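Local coordinates for protein thiosulfate sulfurtransferase TUM1 (Saccharomyces cerevisiae, PDB 3UTN) that accepts persulfide sulfur from the cysteine desulfurase NFS1 and passes it to UBA4 for 2-thiolation of the wobble uridine of tRNAs, at residues D208-G213 with E219-S224; G213-T218 with P232-L237; G308-W313 with E320-N325. One frame throughout, in Å; residues are numbered along the deposited sequence.

All three contacts lie in the C-terminal rhodanese domain, the one that carries the catalytic cysteine, their centres 8 to 10 Å apart. Interactions 1 and 2 are buried, share Gly213 and use the short helix 212-216: the first, with exposed Glu219 at its margin, ties the helix and the turn before it to the following loop by a salt bridge, a backbone bond and water bridges, while the second buries a phenylalanine against edge strand 234-236. Interaction 3, on helix 309-317, is only partly buried, mixing tryptophan packing with one indole hydrogen bond. Salt bridge Glu221-Arg214 links 1 with 2, Arg210 and Glu221 pack on Trp310 between 1 and 3, and the backbone N of Asn325 probably bonds to Glu216 O between 2 and 3.

Interaction 1 (D208-G213 with E219-S224); sequences DARSLG and EPEPRS
Arg210 and Glu221 form the charged half of this contact. The guanidinium is bound at its edge: NH1 donates to Glu221 OE2 at 2.7 Å, with OE2 in the guanidinium plane but NH1 lying well above the carboxylate plane, the two flat groups being turned 58° apart. Within 208-213 the same guanidinium grips Asp208 side-on, NE to OD1 and NH2 to OD2, the latter at 2.6 Å. Asp208 OD1 also accepts from the backbone N of Arg210, closing an Asx turn, so one acid fixes both the turn and the arginine. The Arg210 chain bends at chi3 (-61°), which brings the guanidinium back to Asp208; NH2 also reaches Gly229 O. Glu221, bent at chi2, offers its other oxygen to Arg214, so the charges of the buried Arg210 and Glu221 are probably balanced, by two acids and two arginines respectively.

Where the chain leaves the helix, Glu219 N donates to Gly213 O at 2.9 Å. Glycine suits position 213 because the Glu219 chain lies over it, OE1 coming 3.4 Å from Gly213 CA. Two waters by the helix's N-terminal end donate to OE1: one water oxygen, 2.7 Å from Ser211 OG, bridges it to Glu219 OE1, and the other accepts from Gly213 N. Ser211, with its small hydroxyl, is the N-cap of helix 212-216, accepting from Arg214 N.

Arg210 stands about 4 Å from the side chain of Cys282, the persulfide-bearing cysteine, and its guanidinium makes a cation-pi contact with Trp310. This salt-bridge network therefore lies beside the active site of a catalytic rhodanese domain.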
loop_
_atom_site.group_PDB
_atom_site.type_symbol
_atom_site.label_atom_id
_atom_site.label_comp_id
_atom_site.label_asym_id
_atom_site.label_seq_id
_atom_site.Cartn_x
_atom_site.Cartn_y
_atom_site.Cartn_z
ATOM N N ASP A 208 -10.608 2.412 7.451
ATOM C CA ASP A 208 -10.268 3.479 6.580
ATOM C C ASP A 208 -8.961 4.039 7.086
ATOM O O ASP A 208 -8.854 4.434 8.243
ATOM C CB ASP A 208 -11.374 4.514 6.593
ATOM C CG ASP A 208 -11.269 5.451 5.448
ATOM O OD1 ASP A 208 -10.184 6.031 5.280
ATOM O OD2 ASP A 208 -12.258 5.599 4.709
ATOM N N ALA A 209 -7.961 4.041 6.213
ATOM C CA ALA A 209 -6.609 4.440 6.589
ATOM C C ALA A 209 -6.430 5.944 6.627
ATOM O O ALA A 209 -5.366 6.429 7.006
ATOM C CB ALA A 209 -5.598 3.820 5.651
ATOM N N ARG A 210 -7.461 6.682 6.228
ATOM C CA ARG A 210 -7.385 8.133 6.249
ATOM C C ARG A 210 -7.316 8.608 7.678
ATOM O O ARG A 210 -7.600 7.852 8.603
ATOM C CB ARG A 210 -8.589 8.757 5.572
ATOM C CG ARG A 210 -8.637 8.526 4.079
ATOM C CD ARG A 210 -9.966 9.010 3.543
ATOM N NE ARG A 210 -11.069 8.271 4.140
ATOM C CZ ARG A 210 -12.239 8.808 4.453
ATOM N NH1 ARG A 210 -12.464 10.099 4.236
ATOM N NH2 ARG A 210 -13.181 8.050 4.991
ATOM N N SER A 211 -6.928 9.861 7.854
ATOM C CA SER A 211 -6.925 10.462 9.167
ATOM C C SER A 211 -8.312 10.313 9.766
ATOM O O SER A 211 -9.316 10.242 9.044
ATOM C CB SER A 211 -6.564 11.937 9.067
ATOM O OG SER A 211 -7.579 12.623 8.365
ATOM N N LEU A 212 -8.354 10.248 11.089
ATOM C CA LEU A 212 -9.598 10.209 11.822
ATOM C C LEU A 212 -10.466 11.399 11.418
ATOM O O LEU A 212 -11.668 11.250 11.229
ATOM C CB LEU A 212 -9.316 10.218 13.327
ATOM C CG LEU A 212 -10.514 10.261 14.276
ATOM C CD1 LEU A 212 -11.398 9.043 14.084
ATOM C CD2 LEU A 212 -10.058 10.371 15.724
ATOM N N GLY A 213 -9.836 12.562 11.258
ATOM C CA GLY A 213 -10.535 13.786 10.885
ATOM C C GLY A 213 -11.266 13.634 9.571
ATOM O O GLY A 213 -12.435 13.997 9.452
ATOM N N GLU A 219 -12.384 16.857 8.930
ATOM C CA GLU A 219 -11.246 17.373 8.185
ATOM C C GLU A 219 -11.394 17.056 6.705
ATOM O O GLU A 219 -11.868 15.980 6.351
ATOM C CB GLU A 219 -9.933 16.830 8.755
ATOM C CG GLU A 219 -9.642 17.368 10.152
ATOM C CD GLU A 219 -8.312 16.913 10.718
ATOM O OE1 GLU A 219 -7.859 15.797 10.384
ATOM O OE2 GLU A 219 -7.724 17.678 11.513
ATOM N N PRO A 220 -11.002 18.001 5.833
ATOM C CA PRO A 220 -11.270 17.830 4.407
ATOM C C PRO A 220 -10.494 16.679 3.778
ATOM O O PRO A 220 -9.447 16.275 4.286
ATOM C CB PRO A 220 -10.807 19.161 3.801
ATOM C CG PRO A 220 -9.797 19.686 4.763
ATOM C CD PRO A 220 -10.287 19.261 6.115
ATOM N N GLU A 221 -11.031 16.150 2.686
ATOM C CA GLU A 221 -10.281 15.272 1.821
ATOM C C GLU A 221 -9.210 16.093 1.125
ATOM O O GLU A 221 -9.420 17.275 0.862
ATOM C CB GLU A 221 -11.204 14.642 0.783
ATOM C CG GLU A 221 -12.064 13.535 1.356
ATOM C CD GLU A 221 -11.234 12.458 2.018
ATOM O OE1 GLU A 221 -10.484 11.775 1.303
ATOM O OE2 GLU A 221 -11.327 12.299 3.248
ATOM N N PRO A 222 -8.052 15.476 0.829
ATOM C CA PRO A 222 -7.044 16.190 0.055
ATOM C C PRO A 222 -7.585 16.527 -1.331
ATOM O O PRO A 222 -6.978 17.308 -2.047
ATOM C CB PRO A 222 -5.894 15.183 -0.049
ATOM C CG PRO A 222 -6.507 13.854 0.208
ATOM C CD PRO A 222 -7.612 14.116 1.182
ATOM N N ARG A 223 -8.728 15.945 -1.682
ATOM C CA ARG A 223 -9.389 16.215 -2.954
ATOM C C ARG A 223 -10.450 17.294 -2.815
ATOM O O ARG A 223 -11.132 17.377 -1.797
ATOM C CB ARG A 223 -10.027 14.948 -3.496
ATOM C CG ARG A 223 -9.028 13.930 -3.998
ATOM C CD ARG A 223 -9.756 12.753 -4.611
ATOM N NE ARG A 223 -10.594 13.141 -5.747
ATOM C CZ ARG A 223 -10.300 12.896 -7.020
ATOM N NH1 ARG A 223 -9.177 12.268 -7.343
ATOM N NH2 ARG A 223 -11.132 13.278 -7.974
ATOM N N SER A 224 -10.584 18.110 -3.857
ATOM C CA SER A 224 -11.495 19.254 -3.852
ATOM C C SER A 224 -12.933 18.862 -4.170
ATOM O O SER A 224 -13.870 19.549 -3.768
ATOM C CB SER A 224 -11.013 20.312 -4.847
ATOM O OG SER A 224 -10.721 19.723 -6.106
HETATM O O HOH W 1 -7.031 15.164 7.735
HETATM O O HOH W 2 -7.362 13.424 12.020
#

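Interaction 2 (G213-T218 with P232-L237)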
loop_
_atom_site.group_PDB
_atom_site.type_symbol
_atom_site.label_atom_id
_atom_site.label_comp_id
_atom_site.label_asym_id
_atom_site.label_seq_id
_atom_site.Cartn_x
_atom_site.Cartn_y
_atom_site.Cartn_z
ATOM N N GLY A 213 -9.836 12.562 11.258
ATOM C CA GLY A 213 -10.535 13.786 10.885
ATOM C C GLY A 213 -11.266 13.634 9.571
ATOM O O GLY A 213 -12.435 13.997 9.452
ATOM N N ARG A 214 -10.575 13.083 8.581
ATOM C CA ARG A 214 -11.186 12.809 7.289
ATOM C C ARG A 214 -12.278 11.766 7.419
ATOM O O ARG A 214 -13.356 11.915 6.860
ATOM C CB ARG A 214 -10.138 12.344 6.296
ATOM C CG ARG A 214 -9.247 13.469 5.805
ATOM C CD ARG A 214 -8.074 12.907 5.040
ATOM N NE ARG A 214 -8.492 12.261 3.802
ATOM C CZ ARG A 214 -7.690 11.538 3.030
ATOM N NH1 ARG A 214 -6.422 11.351 3.369
ATOM N NH2 ARG A 214 -8.159 11.001 1.916
ATOM N N PHE A 215 -11.995 10.713 8.172
ATOM C CA PHE A 215 -12.979 9.688 8.427
ATOM C C PHE A 215 -14.222 10.301 9.051
ATOM O O PHE A 215 -15.339 10.014 8.633
ATOM C CB PHE A 215 -12.406 8.637 9.363
ATOM C CG PHE A 215 -13.352 7.527 9.659
ATOM C CD1 PHE A 215 -13.352 6.383 8.881
ATOM C CD2 PHE A 215 -14.245 7.621 10.719
ATOM C CE1 PHE A 215 -14.228 5.349 9.153
ATOM C CE2 PHE A 215 -15.126 6.592 10.995
ATOM C CZ PHE A 215 -15.115 5.457 10.209
ATOM N N GLU A 216 -14.014 11.150 10.053
ATOM C CA GLU A 216 -15.115 11.744 10.788
ATOM C C GLU A 216 -15.822 12.834 9.995
ATOM O O GLU A 216 -16.915 13.258 10.353
ATOM C CB GLU A 216 -14.628 12.277 12.134
ATOM C CG GLU A 216 -14.336 11.168 13.129
ATOM C CD GLU A 216 -13.857 11.679 14.470
ATOM O OE1 GLU A 216 -13.471 12.862 14.564
ATOM O OE2 GLU A 216 -13.860 10.884 15.430
ATOM N N GLY A 217 -15.196 13.276 8.911
ATOM C CA GLY A 217 -15.731 14.370 8.120
ATOM C C GLY A 217 -15.419 15.717 8.735
ATOM O O GLY A 217 -15.898 16.743 8.263
ATOM N N THR A 218 -14.612 15.715 9.792
ATOM C CA THR A 218 -14.244 16.949 10.478
ATOM C C THR A 218 -13.083 17.625 9.762
ATOM O O THR A 218 -12.824 18.811 9.955
ATOM C CB THR A 218 -13.872 16.707 11.956
ATOM O OG1 THR A 218 -12.694 15.899 12.031
ATOM C CG2 THR A 218 -15.008 16.018 12.701
ATOM N N PRO A 232 -20.161 4.201 5.597
ATOM C CA PRO A 232 -20.865 3.617 6.719
ATOM C C PRO A 232 -20.409 2.180 6.905
ATOM O O PRO A 232 -20.310 1.424 5.935
ATOM C CB PRO A 232 -22.325 3.679 6.272
ATOM C CG PRO A 232 -22.367 4.876 5.383
ATOM C CD PRO A 232 -21.089 4.772 4.608
ATOM N N GLY A 233 -20.083 1.831 8.141
ATOM C CA GLY A 233 -19.645 0.492 8.459
ATOM C C GLY A 233 -18.140 0.388 8.541
ATOM O O GLY A 233 -17.614 -0.604 9.028
ATOM N N THR A 234 -17.443 1.411 8.059
ATOM C CA THR A 234 -16.003 1.438 8.183
ATOM C C THR A 234 -15.620 2.046 9.513
ATOM O O THR A 234 -16.441 2.631 10.219
ATOM C CB THR A 234 -15.308 2.232 7.060
ATOM O OG1 THR A 234 -15.785 3.580 7.069
ATOM C CG2 THR A 234 -15.564 1.588 5.703
ATOM N N GLN A 235 -14.353 1.896 9.845
ATOM C CA GLN A 235 -13.830 2.401 11.087
ATOM C C GLN A 235 -12.547 3.109 10.761
ATOM O O GLN A 235 -11.869 2.741 9.800
ATOM C CB GLN A 235 -13.546 1.253 12.029
ATOM C CG GLN A 235 -14.752 0.401 12.345
ATOM C CD GLN A 235 -14.341 -0.802 13.141
ATOM O OE1 GLN A 235 -14.068 -0.688 14.321
ATOM N NE2 GLN A 235 -14.261 -1.953 12.493
ATOM N N PRO A 236 -12.208 4.138 11.548
ATOM C CA PRO A 236 -10.977 4.828 11.248
ATOM C C PRO A 236 -9.799 4.008 11.729
ATOM O O PRO A 236 -9.734 3.613 12.894
ATOM C CB PRO A 236 -11.098 6.114 12.053
ATOM C CG PRO A 236 -11.916 5.727 13.237
ATOM C CD PRO A 236 -12.859 4.662 12.766
ATOM N N LEU A 237 -8.889 3.723 10.818
ATOM C CA LEU A 237 -7.621 3.160 11.209
ATOM C C LEU A 237 -6.571 3.944 10.446
ATOM O O LEU A 237 -6.016 3.450 9.473
ATOM C CB LEU A 237 -7.572 1.665 10.911
ATOM C CG LEU A 237 -6.512 0.851 11.655
ATOM C CD1 LEU A 237 -6.587 1.072 13.162
ATOM C CD2 LEU A 237 -6.694 -0.619 11.331
#
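Strand 205-208, helix 212-216 and strand 234-236 make up a beta-alpha-beta unit of the rhodanese domain, and Phe215 is the helix residue that packs on its second strand. With CG anti to the backbone N (chi1 -179°), the ring reaches out from the helix to 234-236. Pro236 lies over one face: its CD makes a CH-pi contact 3.6 Å from the centroid of the Phe215 ring, 20° off the ring normal, and Pro236 N sits over the same face toward the rim. Proline suits the place, since its compact, apolar ring covers the aromatic and its nitrogen carries no hydrogen to leave unbonded. Thr234 meets the rim of the ring instead. Its carbonyl O lies 3.1 Å from Phe215 CZ near the ring plane, and its OG1 is just as close to Phe215 CE1. That hydroxyl has a polar partner of its own in Ile231 O, which lets threonine border an aromatic ring in a buried position. The ring also stacks with His230 and touches Asp208, while Pro236 reaches Cys270 and Arg326. Helix 212-216 is thereby packed against edge strand 234-236, which pairs in parallel with strand 205-208.

Interaction 3 (G308-W313 with E320-N325)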
loop_
_atom_site.group_PDB
_atom_site.type_symbol
_atom_site.label_atom_id
_atom_site.label_comp_id
_atom_site.label_asym_id
_atom_site.label_seq_id
_atom_site.Cartn_x
_atom_site.Cartn_y
_atom_site.Cartn_z
ATOM N N GLY A 308 -10.941 1.532 -4.785
ATOM C CA GLY A 308 -11.647 2.764 -5.119
ATOM C C GLY A 308 -11.568 3.715 -3.952
ATOM O O GLY A 308 -11.383 4.924 -4.118
ATOM N N SER A 309 -11.687 3.140 -2.759
ATOM C CA SER A 309 -11.552 3.874 -1.517
ATOM C C SER A 309 -12.521 5.042 -1.455
ATOM O O SER A 309 -13.492 5.113 -2.222
ATOM C CB SER A 309 -10.103 4.316 -1.304
ATOM O OG SER A 309 -9.345 3.243 -0.787
ATOM N N TRP A 310 -12.239 5.961 -0.547
ATOM C CA TRP A 310 -13.154 7.028 -0.233
ATOM C C TRP A 310 -13.513 7.846 -1.433
ATOM O O TRP A 310 -14.675 8.186 -1.632
ATOM C CB TRP A 310 -12.571 7.913 0.845
ATOM C CG TRP A 310 -13.531 8.985 1.233
ATOM C CD1 TRP A 310 -13.356 10.353 1.143
ATOM C CD2 TRP A 310 -14.883 8.803 1.750
ATOM N NE1 TRP A 310 -14.468 11.014 1.583
ATOM C CE2 TRP A 310 -15.420 10.143 1.962
ATOM C CE3 TRP A 310 -15.667 7.702 2.061
ATOM C CZ2 TRP A 310 -16.696 10.350 2.457
ATOM C CZ3 TRP A 310 -16.949 7.924 2.550
ATOM C CH2 TRP A 310 -17.449 9.215 2.747
ATOM N N THR A 311 -12.512 8.148 -2.249
ATOM C CA THR A 311 -12.715 8.964 -3.435
ATOM C C THR A 311 -13.753 8.354 -4.354
ATOM O O THR A 311 -14.747 8.995 -4.693
ATOM C CB THR A 311 -11.406 9.165 -4.201
ATOM O OG1 THR A 311 -10.473 9.824 -3.339
ATOM C CG2 THR A 311 -11.651 10.008 -5.437
ATOM N N GLU A 312 -13.522 7.110 -4.749
ATOM C CA GLU A 312 -14.475 6.431 -5.590
ATOM C C GLU A 312 -15.789 6.300 -4.856
ATOM O O GLU A 312 -16.850 6.488 -5.443
ATOM C CB GLU A 312 -13.977 5.057 -5.982
ATOM C CG GLU A 312 -14.919 4.360 -6.933
ATOM C CD GLU A 312 -14.755 2.867 -6.919
ATOM O OE1 GLU A 312 -14.625 2.283 -5.820
ATOM O OE2 GLU A 312 -14.771 2.279 -8.012
ATOM N N TRP A 313 -15.710 5.980 -3.569
ATOM C CA TRP A 313 -16.901 5.828 -2.766
ATOM C C TRP A 313 -17.792 7.023 -2.893
ATOM O O TRP A 313 -18.962 6.895 -3.239
ATOM C CB TRP A 313 -16.567 5.627 -1.302
ATOM C CG TRP A 313 -17.838 5.465 -0.541
ATOM C CD1 TRP A 313 -18.498 6.409 0.226
ATOM C CD2 TRP A 313 -18.692 4.283 -0.518
ATOM N NE1 TRP A 313 -19.654 5.892 0.739
ATOM C CE2 TRP A 313 -19.831 4.620 0.327
ATOM C CE3 TRP A 313 -18.614 3.013 -1.076
ATOM C CZ2 TRP A 313 -20.840 3.713 0.589
ATOM C CZ3 TRP A 313 -19.640 2.110 -0.811
ATOM C CH2 TRP A 313 -20.727 2.458 -0.002
ATOM N N GLU A 320 -25.135 10.890 0.265
ATOM C CA GLU A 320 -26.040 10.078 1.065
ATOM C C GLU A 320 -25.264 8.974 1.768
ATOM O O GLU A 320 -25.596 8.566 2.880
ATOM C CB GLU A 320 -27.117 9.449 0.182
ATOM C CG GLU A 320 -28.442 9.249 0.898
ATOM C CD GLU A 320 -29.008 7.848 0.739
ATOM O OE1 GLU A 320 -29.208 7.397 -0.411
ATOM O OE2 GLU A 320 -29.264 7.200 1.781
ATOM N N TRP A 321 -24.214 8.504 1.105
ATOM C CA TRP A 321 -23.443 7.376 1.586
ATOM C C TRP A 321 -22.188 7.805 2.260
ATOM O O TRP A 321 -21.213 7.062 2.332
ATOM C CB TRP A 321 -23.152 6.455 0.435
ATOM C CG TRP A 321 -24.413 5.820 -0.051
ATOM C CD1 TRP A 321 -25.103 6.084 -1.226
ATOM C CD2 TRP A 321 -25.207 4.813 0.647
ATOM N NE1 TRP A 321 -26.228 5.308 -1.311
ATOM C CE2 TRP A 321 -26.351 4.523 -0.219
ATOM C CE3 TRP A 321 -25.081 4.134 1.851
ATOM C CZ2 TRP A 321 -27.308 3.589 0.123
ATOM C CZ3 TRP A 321 -26.058 3.198 2.190
ATOM C CH2 TRP A 321 -27.146 2.934 1.346
ATOM N N ILE A 322 -22.223 9.025 2.773
ATOM C CA ILE A 322 -21.121 9.575 3.513
ATOM C C ILE A 322 -21.553 9.651 4.957
ATOM O O ILE A 322 -22.466 10.401 5.307
ATOM C CB ILE A 322 -20.741 10.970 2.987
ATOM C CG1 ILE A 322 -20.238 10.860 1.547
ATOM C CG2 ILE A 322 -19.723 11.630 3.909
ATOM C CD1 ILE A 322 -19.906 12.185 0.906
ATOM N N ALA A 323 -20.915 8.840 5.786
ATOM C CA ALA A 323 -21.141 8.903 7.210
ATOM C C ALA A 323 -20.136 9.871 7.810
ATOM O O ALA A 323 -18.993 9.953 7.362
ATOM C CB ALA A 323 -21.017 7.526 7.833
ATOM N N GLU A 324 -20.582 10.627 8.803
ATOM C CA GLU A 324 -19.717 11.545 9.515
ATOM C C GLU A 324 -19.404 10.979 10.882
ATOM O O GLU A 324 -19.999 9.983 11.304
ATOM C CB GLU A 324 -20.399 12.895 9.688
ATOM C CG GLU A 324 -20.369 13.783 8.464
ATOM C CD GLU A 324 -21.337 14.946 8.576
ATOM O OE1 GLU A 324 -22.286 14.861 9.387
ATOM O OE2 GLU A 324 -21.155 15.944 7.848
ATOM N N ASN A 325 -18.478 11.639 11.571
ATOM C CA ASN A 325 -18.080 11.269 12.920
ATOM C C ASN A 325 -17.812 9.771 12.996
ATOM O O ASN A 325 -16.945 9.276 12.279
ATOM C CB ASN A 325 -19.119 11.757 13.933
ATOM C CG ASN A 325 -19.465 13.222 13.738
ATOM O OD1 ASN A 325 -18.580 14.067 13.586
ATOM N ND2 ASN A 325 -20.758 13.529 13.723
#
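Trp313 and Trp321 mark the nearest approach of the two backbones, with 8.0 Å between their CA atoms, as the chain leaves helix 309-317 and turns back alongside the side chains of its first turn. This is the last helix of the C-terminal rhodanese domain, and the returning segment 320-325 is held to it through Trp310 and Trp313, about one helical turn apart. In both, chi1 is near 180° (-177° and -179°), turning the indole away from the backbone nitrogen and out toward the passing loop.

Trp310 meets Ile322 with the far corner of its six-membered ring. CH2 lies 3.5 Å from Ile322 CG1 and equally near CG2, so the beta-branched chain fits the ring with both branches, the two side chains crossing at about a right angle. The indole nitrogen of Trp310 bonds elsewhere, to Pro227 O, and the ring stands about 6 Å from the side chain of Cys282.

Trp313 combines apolar and polar contact. Its CZ2 lies 3.6 Å from Trp321 CB, and the Trp321 indole continues to Phe192, which it meets edge-to-face. Tryptophan suits position 313 because a large apolar ring there also carries one donor: Trp313 NE1 donates to Trp321 O, which lies in the indole plane, nearly straight at 175° and from above the carbonyl plane, though the modelled 2.5 Å between NE1 and O is shorter than usual for such a bond and its exact length doubtful.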